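Long-range contact in DNA helicase assembly protein (Enterobacteria phage T4, PDB 1C1K), which loads the replicative helicase onto fork DNA covered by single-stranded-DNA-binding protein during phage DNA replication, recombination and repair: residues G16-Q28 / W41-R53. Numbering follows the deposited sequence.
Sequences GKSVYKLYLMIKQ and WCMRVSDAAYQKR
Y20 and Y50 meet where two helices of the mainly helical N-terminal part of this two-domain loader cross: the axes of 16-28 and 47-52 approach to 11.5 Å at 106°, and the preceding loop 41-46 passes antiparallel along the longer helix. Among the aromatic contacts, the two tyrosine rings pass obliquely with planes at 46°; Y50 CD1 lies over one face of Y20, 3.4 Å from Y20 CD2. K17 sends its CG anti to the backbone N, which lays the chain over a face of the Y50 ring in a CH-pi contact, CG 4.3 Å from the ring centroid.

Apolar contacts follow the loop. V45 fits its methyls against K21 CG and L24 CD2, with V45 CG1 4.0 Å from L24 CD2, while I26 CG1 reaches the edge of W41, 3.8 Å from CZ3. M43 crosses L24 at about a right angle, its CE lying 3.7 Å from M25 CA.

Polar links lie nearer the short helix, which S46 N-caps through A49 N to S46 OG. Y20 OH shares one water with S46 O and binds a second water that R53 NH1 reaches only weakly; R53 also salt-bridges D55. In the K17–D47 salt bridge, NZ meets OD2 at 3.1 Å from above the carboxylate plane, 39° out of it.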
ATOM      1  N   GLY A  16      20.931 -13.062  -7.282  1.00  2.00           N
ATOM      2  CA  GLY A  16      20.727 -11.708  -7.769  1.00  2.19           C
ATOM      3  C   GLY A  16      19.675 -11.535  -8.841  1.00  2.31           C
ATOM      4  O   GLY A  16      18.848 -10.623  -8.761  1.00  2.23           O
ATOM      5  N   LYS A  17      19.696 -12.386  -9.858  1.00  3.16           N
ATOM      6  CA  LYS A  17      18.701 -12.262 -10.913  1.00  4.22           C
ATOM      7  C   LYS A  17      17.303 -12.522 -10.352  1.00  4.12           C
ATOM      8  O   LYS A  17      16.327 -11.902 -10.780  1.00  3.28           O
ATOM      9  CB  LYS A  17      18.983 -13.234 -12.066  1.00  5.47           C
ATOM     10  CG  LYS A  17      17.932 -13.129 -13.175  1.00  8.95           C
ATOM     11  CD  LYS A  17      18.412 -13.665 -14.516  1.00 13.04           C
ATOM     12  CE  LYS A  17      17.306 -13.525 -15.559  1.00 16.04           C
ATOM     13  NZ  LYS A  17      17.355 -14.594 -16.606  1.00 20.58           N
ATOM     14  N   SER A  18      17.203 -13.442  -9.398  1.00  3.85           N
ATOM     15  CA  SER A  18      15.910 -13.756  -8.805  1.00  4.00           C
ATOM     16  C   SER A  18      15.384 -12.564  -8.016  1.00  3.82           C
ATOM     17  O   SER A  18      14.172 -12.318  -7.992  1.00  3.23           O
ATOM     18  CB  SER A  18      16.018 -14.994  -7.906  1.00  3.63           C
ATOM     19  OG  SER A  18      16.334 -16.142  -8.686  1.00  4.82           O
ATOM     20  N   VAL A  19      16.285 -11.823  -7.372  1.00  2.95           N
ATOM     21  CA  VAL A  19      15.877 -10.642  -6.616  1.00  2.56           C
ATOM     22  C   VAL A  19      15.336  -9.622  -7.623  1.00  3.36           C
ATOM     23  O   VAL A  19      14.325  -8.961  -7.376  1.00  3.07           O
ATOM     24  CB  VAL A  19      17.067 -10.027  -5.835  1.00  2.05           C
ATOM     25  CG1 VAL A  19      16.666  -8.687  -5.226  1.00  2.40           C
ATOM     26  CG2 VAL A  19      17.505 -10.975  -4.735  1.00  2.00           C
ATOM     27  N   TYR A  20      16.003  -9.505  -8.767  1.00  2.00           N
ATOM     28  CA  TYR A  20      15.556  -8.577  -9.794  1.00  3.03           C
ATOM     29  C   TYR A  20      14.162  -8.972 -10.285  1.00  3.05           C
ATOM     30  O   TYR A  20      13.306  -8.112 -10.471  1.00  3.14           O
ATOM     31  CB  TYR A  20      16.526  -8.566 -10.975  1.00  2.99           C
ATOM     32  CG  TYR A  20      15.932  -7.945 -12.232  1.00  4.88           C
ATOM     33  CD1 TYR A  20      15.871  -6.560 -12.385  1.00  7.30           C
ATOM     34  CD2 TYR A  20      15.441  -8.748 -13.265  1.00  5.04           C
ATOM     35  CE1 TYR A  20      15.336  -5.990 -13.542  1.00  8.30           C
ATOM     36  CE2 TYR A  20      14.909  -8.193 -14.417  1.00  7.61           C
ATOM     37  CZ  TYR A  20      14.861  -6.814 -14.551  1.00  8.17           C
ATOM     38  OH  TYR A  20      14.354  -6.258 -15.710  1.00  9.54           O
ATOM     39  N   LYS A  21      13.944 -10.269 -10.496  1.00  3.53           N
ATOM     40  CA  LYS A  21      12.649 -10.770 -10.958  1.00  3.96           C
ATOM     41  C   LYS A  21      11.559 -10.455  -9.941  1.00  4.25           C
ATOM     42  O   LYS A  21      10.439 -10.079 -10.310  1.00  4.67           O
ATOM     43  CB  LYS A  21      12.712 -12.280 -11.181  1.00  6.52           C
ATOM     44  CG  LYS A  21      13.550 -12.687 -12.385  1.00  9.52           C
ATOM     45  CD  LYS A  21      13.430 -14.172 -12.663  1.00 13.67           C
ATOM     46  CE  LYS A  21      14.297 -14.570 -13.842  1.00 17.50           C
ATOM     47  NZ  LYS A  21      14.540 -16.043 -13.883  1.00 22.40           N
ATOM     48  N   LEU A  22      11.880 -10.625  -8.661  1.00  3.21           N
ATOM     49  CA  LEU A  22      10.916 -10.338  -7.602  1.00  3.63           C
ATOM     50  C   LEU A  22      10.547  -8.848  -7.629  1.00  3.63           C
ATOM     51  O   LEU A  22       9.374  -8.488  -7.550  1.00  3.75           O
ATOM     52  CB  LEU A  22      11.498 -10.709  -6.236  1.00  3.87           C
ATOM     53  CG  LEU A  22      10.589 -10.447  -5.027  1.00  4.80           C
ATOM     54  CD1 LEU A  22       9.451 -11.467  -5.000  1.00  5.07           C
ATOM     55  CD2 LEU A  22      11.407 -10.531  -3.736  1.00  4.85           C
ATOM     56  N   TYR A  23      11.551  -7.988  -7.740  1.00  3.22           N
ATOM     57  CA  TYR A  23      11.308  -6.555  -7.790  1.00  3.31           C
ATOM     58  C   TYR A  23      10.416  -6.197  -8.978  1.00  4.56           C
ATOM     59  O   TYR A  23       9.436  -5.463  -8.830  1.00  4.41           O
ATOM     60  CB  TYR A  23      12.629  -5.790  -7.910  1.00  4.11           C
ATOM     61  CG  TYR A  23      12.470  -4.398  -8.480  1.00  5.22           C
ATOM     62  CD1 TYR A  23      11.796  -3.404  -7.772  1.00  7.62           C
ATOM     63  CD2 TYR A  23      12.983  -4.076  -9.732  1.00  8.23           C
ATOM     64  CE1 TYR A  23      11.639  -2.121  -8.304  1.00  9.60           C
ATOM     65  CE2 TYR A  23      12.831  -2.802 -10.271  1.00  9.21           C
ATOM     66  CZ  TYR A  23      12.159  -1.833  -9.552  1.00 10.60           C
ATOM     67  OH  TYR A  23      12.003  -0.574 -10.091  1.00 14.70           O
ATOM     68  N   LEU A  24      10.760  -6.718 -10.154  1.00  4.59           N
ATOM     69  CA  LEU A  24      10.001  -6.430 -11.368  1.00  5.01           C
ATOM     70  C   LEU A  24       8.553  -6.887 -11.281  1.00  4.91           C
ATOM     71  O   LEU A  24       7.649  -6.175 -11.714  1.00  6.36           O
ATOM     72  CB  LEU A  24      10.669  -7.071 -12.594  1.00  6.53           C
ATOM     73  CG  LEU A  24      10.271  -6.440 -13.936  1.00  8.45           C
ATOM     74  CD1 LEU A  24      10.703  -4.985 -13.976  1.00 11.07           C
ATOM     75  CD2 LEU A  24      10.923  -7.200 -15.083  1.00  8.97           C
ATOM     76  N   MET A  25       8.324  -8.072 -10.730  1.00  5.10           N
ATOM     77  CA  MET A  25       6.963  -8.568 -10.609  1.00  5.29           C
ATOM     78  C   MET A  25       6.158  -7.703  -9.643  1.00  5.22           C
ATOM     79  O   MET A  25       4.999  -7.415  -9.902  1.00  4.75           O
ATOM     80  CB  MET A  25       6.961 -10.034 -10.165  1.00  7.24           C
ATOM     81  CG  MET A  25       7.251 -10.287  -8.698  1.00  9.74           C
ATOM     82  SD  MET A  25       6.966 -12.030  -8.274  1.00 14.48           S
ATOM     83  CE  MET A  25       5.635 -12.421  -9.365  1.00  4.18           C
ATOM     84  N   ILE A  26       6.768  -7.275  -8.540  1.00  4.06           N
ATOM     85  CA  ILE A  26       6.056  -6.437  -7.581  1.00  4.51           C
ATOM     86  C   ILE A  26       5.839  -5.042  -8.164  1.00  4.80           C
ATOM     87  O   ILE A  26       4.797  -4.423  -7.946  1.00  5.11           O
ATOM     88  CB  ILE A  26       6.822  -6.358  -6.230  1.00  3.96           C
ATOM     89  CG1 ILE A  26       6.820  -7.743  -5.575  1.00  4.82           C
ATOM     90  CG2 ILE A  26       6.158  -5.323  -5.289  1.00  5.26           C
ATOM     91  CD1 ILE A  26       7.755  -7.884  -4.379  1.00  5.53           C
ATOM     92  N   LYS A  27       6.812  -4.558  -8.927  1.00  4.76           N
ATOM     93  CA  LYS A  27       6.702  -3.245  -9.550  1.00  6.48           C
ATOM     94  C   LYS A  27       5.527  -3.237 -10.523  1.00  6.87           C
ATOM     95  O   LYS A  27       4.708  -2.317 -10.522  1.00  6.69           O
ATOM     96  CB  LYS A  27       7.988  -2.901 -10.303  1.00  7.92           C
ATOM     97  CG  LYS A  27       7.991  -1.514 -10.935  1.00  9.93           C
ATOM     98  CD  LYS A  27       9.140  -1.374 -11.920  1.00 13.28           C
ATOM     99  CE  LYS A  27       9.271   0.051 -12.417  1.00 15.47           C
ATOM    100  NZ  LYS A  27       9.939   0.080 -13.744  1.00 20.99           N
ATOM    101  N   GLN A  28       5.438  -4.271 -11.349  1.00  7.47           N
ATOM    102  CA  GLN A  28       4.361  -4.354 -12.323  1.00  7.24           C
ATOM    103  C   GLN A  28       3.017  -4.538 -11.624  1.00  7.33           C
ATOM    104  O   GLN A  28       1.999  -4.008 -12.059  1.00  6.05           O
ATOM    105  CB  GLN A  28       4.643  -5.495 -13.300  1.00 10.83           C
ATOM    106  CG  GLN A  28       5.815  -5.181 -14.220  1.00 15.98           C
ATOM    107  CD  GLN A  28       6.281  -6.376 -15.021  1.00 21.16           C
ATOM    108  OE1 GLN A  28       7.380  -6.370 -15.588  1.00 25.63           O
ATOM    109  NE2 GLN A  28       5.451  -7.412 -15.076  1.00 23.61           N
ATOM    110  N   TRP A  41       3.183 -15.344  -7.130  1.00 10.58           N
ATOM    111  CA  TRP A  41       4.521 -14.756  -7.039  1.00 10.62           C
ATOM    112  C   TRP A  41       5.580 -15.334  -7.983  1.00 11.23           C
ATOM    113  O   TRP A  41       6.763 -15.446  -7.636  1.00 10.72           O
ATOM    114  CB  TRP A  41       5.016 -14.827  -5.593  1.00 10.42           C
ATOM    115  CG  TRP A  41       4.098 -14.130  -4.641  1.00  9.58           C
ATOM    116  CD1 TRP A  41       2.980 -14.650  -4.057  1.00  9.12           C
ATOM    117  CD2 TRP A  41       4.220 -12.787  -4.154  1.00  9.31           C
ATOM    118  NE1 TRP A  41       2.396 -13.714  -3.234  1.00  9.62           N
ATOM    119  CE2 TRP A  41       3.136 -12.563  -3.274  1.00  9.21           C
ATOM    120  CE3 TRP A  41       5.139 -11.749  -4.374  1.00  9.06           C
ATOM    121  CZ2 TRP A  41       2.947 -11.342  -2.612  1.00 10.54           C
ATOM    122  CZ3 TRP A  41       4.950 -10.535  -3.716  1.00 10.24           C
ATOM    123  CH2 TRP A  41       3.862 -10.345  -2.846  1.00 10.71           C
ATOM    124  N   CYS A  42       5.140 -15.685  -9.183  1.00 11.68           N
ATOM    125  CA  CYS A  42       6.022 -16.214 -10.208  1.00 12.84           C
ATOM    126  C   CYS A  42       5.795 -15.372 -11.443  1.00 12.47           C
ATOM    127  O   CYS A  42       4.668 -14.973 -11.730  1.00 12.52           O
ATOM    128  CB  CYS A  42       5.670 -17.661 -10.537  1.00 13.90           C
ATOM    129  SG  CYS A  42       6.031 -18.828  -9.232  1.00 18.95           S
ATOM    130  N   MET A  43       6.862 -15.089 -12.172  1.00 12.63           N
ATOM    131  CA  MET A  43       6.740 -14.311 -13.395  1.00 12.49           C
ATOM    132  C   MET A  43       7.995 -14.492 -14.217  1.00 13.65           C
ATOM    133  O   MET A  43       9.100 -14.585 -13.678  1.00 14.37           O
ATOM    134  CB  MET A  43       6.532 -12.823 -13.088  1.00 12.78           C
ATOM    135  CG  MET A  43       6.126 -11.994 -14.313  1.00 11.25           C
ATOM    136  SD  MET A  43       5.913 -10.217 -13.983  1.00 13.67           S
ATOM    137  CE  MET A  43       7.616  -9.690 -14.025  1.00  6.96           C
ATOM    138  N   ARG A  44       7.819 -14.576 -15.527  1.00 12.54           N
ATOM    139  CA  ARG A  44       8.951 -14.722 -16.417  1.00 14.72           C
ATOM    140  C   ARG A  44       9.342 -13.304 -16.805  1.00 14.22           C
ATOM    141  O   ARG A  44       8.484 -12.424 -16.886  1.00 13.81           O
ATOM    142  CB  ARG A  44       8.552 -15.522 -17.657  1.00 16.23           C
ATOM    143  CG  ARG A  44       9.219 -16.882 -17.750  1.00 21.03           C
ATOM    144  CD  ARG A  44       8.308 -17.909 -18.395  1.00 23.73           C
ATOM    145  NE  ARG A  44       7.161 -18.226 -17.549  1.00 28.50           N
ATOM    146  CZ  ARG A  44       6.348 -19.261 -17.745  1.00 29.13           C
ATOM    147  NH1 ARG A  44       6.554 -20.091 -18.762  1.00 29.24           N
ATOM    148  NH2 ARG A  44       5.328 -19.470 -16.920  1.00 30.15           N
ATOM    149  N   VAL A  45      10.631 -13.073 -17.020  1.00 13.39           N
ATOM    150  CA  VAL A  45      11.095 -11.746 -17.401  1.00 13.48           C
ATOM    151  C   VAL A  45      12.015 -11.826 -18.612  1.00 12.84           C
ATOM    152  O   VAL A  45      12.501 -12.898 -18.962  1.00 14.12           O
ATOM    153  CB  VAL A  45      11.858 -11.068 -16.244  1.00 12.53           C
ATOM    154  CG1 VAL A  45      11.053 -11.178 -14.960  1.00 12.73           C
ATOM    155  CG2 VAL A  45      13.225 -11.719 -16.069  1.00 14.76           C
ATOM    156  N   SER A  46      12.252 -10.685 -19.248  1.00 12.71           N
ATOM    157  CA  SER A  46      13.131 -10.623 -20.409  1.00 12.18           C
ATOM    158  C   SER A  46      14.584 -10.526 -19.939  1.00 13.23           C
ATOM    159  O   SER A  46      14.968  -9.564 -19.262  1.00 11.57           O
ATOM    160  CB  SER A  46      12.780  -9.403 -21.265  1.00 11.84           C
ATOM    161  OG  SER A  46      13.876  -9.011 -22.073  1.00 10.75           O
ATOM    162  N   ASP A  47      15.391 -11.523 -20.288  1.00 12.32           N
ATOM    163  CA  ASP A  47      16.793 -11.517 -19.889  1.00 12.89           C
ATOM    164  C   ASP A  47      17.508 -10.345 -20.537  1.00 11.75           C
ATOM    165  O   ASP A  47      18.393  -9.738 -19.935  1.00 11.86           O
ATOM    166  CB  ASP A  47      17.487 -12.820 -20.293  1.00 16.15           C
ATOM    167  CG  ASP A  47      18.916 -12.903 -19.772  1.00 20.42           C
ATOM    168  OD1 ASP A  47      19.856 -13.012 -20.597  1.00 21.82           O
ATOM    169  OD2 ASP A  47      19.096 -12.858 -18.533  1.00 21.37           O
ATOM    170  N   ALA A  48      17.129 -10.028 -21.770  1.00 10.15           N
ATOM    171  CA  ALA A  48      17.751  -8.920 -22.480  1.00 10.22           C
ATOM    172  C   ALA A  48      17.566  -7.622 -21.688  1.00 10.91           C
ATOM    173  O   ALA A  48      18.490  -6.809 -21.581  1.00 11.10           O
ATOM    174  CB  ALA A  48      17.142  -8.785 -23.875  1.00 10.37           C
ATOM    175  N   ALA A  49      16.369  -7.432 -21.132  1.00 10.53           N
ATOM    176  CA  ALA A  49      16.076  -6.234 -20.349  1.00  9.50           C
ATOM    177  C   ALA A  49      16.918  -6.212 -19.080  1.00  9.32           C
ATOM    178  O   ALA A  49      17.446  -5.171 -18.700  1.00  8.47           O
ATOM    179  CB  ALA A  49      14.598  -6.187 -19.991  1.00 10.99           C
ATOM    180  N   TYR A  50      17.036  -7.363 -18.425  1.00  8.18           N
ATOM    181  CA  TYR A  50      17.831  -7.454 -17.202  1.00  8.27           C
ATOM    182  C   TYR A  50      19.300  -7.149 -17.501  1.00  8.83           C
ATOM    183  O   TYR A  50      19.946  -6.391 -16.779  1.00  8.75           O
ATOM    184  CB  TYR A  50      17.705  -8.853 -16.587  1.00  7.56           C
ATOM    185  CG  TYR A  50      18.736  -9.159 -15.513  1.00  7.36           C
ATOM    186  CD1 TYR A  50      18.717  -8.493 -14.287  1.00  6.80           C
ATOM    187  CD2 TYR A  50      19.730 -10.116 -15.729  1.00  7.77           C
ATOM    188  CE1 TYR A  50      19.663  -8.775 -13.301  1.00  6.99           C
ATOM    189  CE2 TYR A  50      20.679 -10.406 -14.756  1.00  7.52           C
ATOM    190  CZ  TYR A  50      20.642  -9.733 -13.541  1.00  8.94           C
ATOM    191  OH  TYR A  50      21.579 -10.030 -12.573  1.00  9.37           O
ATOM    192  N   GLN A  51      19.826  -7.734 -18.573  1.00  8.54           N
ATOM    193  CA  GLN A  51      21.221  -7.505 -18.924  1.00  9.45           C
ATOM    194  C   GLN A  51      21.495  -6.046 -19.275  1.00 10.02           C
ATOM    195  O   GLN A  51      22.604  -5.548 -19.077  1.00 10.02           O
ATOM    196  CB  GLN A  51      21.630  -8.422 -20.078  1.00  9.95           C
ATOM    197  CG  GLN A  51      21.899  -9.854 -19.628  1.00  9.64           C
ATOM    198  CD  GLN A  51      23.152  -9.970 -18.769  1.00 12.95           C
ATOM    199  OE1 GLN A  51      24.113  -9.222 -18.952  1.00 15.65           O
ATOM    200  NE2 GLN A  51      23.144 -10.909 -17.829  1.00 12.09           N
ATOM    201  N   LYS A  52      20.482  -5.355 -19.782  1.00  9.41           N
ATOM    202  CA  LYS A  52      20.633  -3.950 -20.135  1.00 11.58           C
ATOM    203  C   LYS A  52      20.730  -3.055 -18.896  1.00  9.94           C
ATOM    204  O   LYS A  52      21.191  -1.920 -18.986  1.00 11.33           O
ATOM    205  CB  LYS A  52      19.456  -3.489 -21.003  1.00 14.98           C
ATOM    206  CG  LYS A  52      19.799  -3.336 -22.477  1.00 19.01           C
ATOM    207  CD  LYS A  52      18.545  -3.290 -23.339  1.00 22.23           C
ATOM    208  CE  LYS A  52      18.846  -3.690 -24.779  1.00 24.08           C
ATOM    209  NZ  LYS A  52      19.713  -4.907 -24.869  1.00 26.07           N
ATOM    210  N   ARG A  53      20.292  -3.562 -17.745  1.00  9.49           N
ATOM    211  CA  ARG A  53      20.331  -2.793 -16.497  1.00  9.72           C
ATOM    212  C   ARG A  53      21.753  -2.372 -16.142  1.00  8.46           C
ATOM    213  O   ARG A  53      22.684  -3.165 -16.245  1.00  9.05           O
ATOM    214  CB  ARG A  53      19.772  -3.619 -15.333  1.00 10.67           C
ATOM    215  CG  ARG A  53      18.315  -4.061 -15.477  1.00 13.38           C
ATOM    216  CD  ARG A  53      17.352  -2.907 -15.293  1.00 13.69           C
ATOM    217  NE  ARG A  53      17.410  -2.311 -13.957  1.00 15.71           N
ATOM    218  CZ  ARG A  53      16.338  -1.988 -13.240  1.00 17.44           C
ATOM    219  NH1 ARG A  53      15.120  -2.204 -13.725  1.00 18.99           N
ATOM    220  NH2 ARG A  53      16.480  -1.435 -12.046  1.00 17.82           N
TER
HETATM  221  O   HOH W   1      14.886 -14.744 -17.565  1.00 27.73           O
HETATM  222  O   HOH W   2      13.434  -8.041 -17.516  1.00 10.28           O
HETATM  223  O   HOH W   3      13.514  -3.770 -16.179  1.00 20.98           O
HETATM  224  O   HOH W   4      12.308 -15.882 -16.247  1.00 30.86           O
HETATM  225  O   HOH W   5      14.178   0.276 -11.264  1.00 16.91           O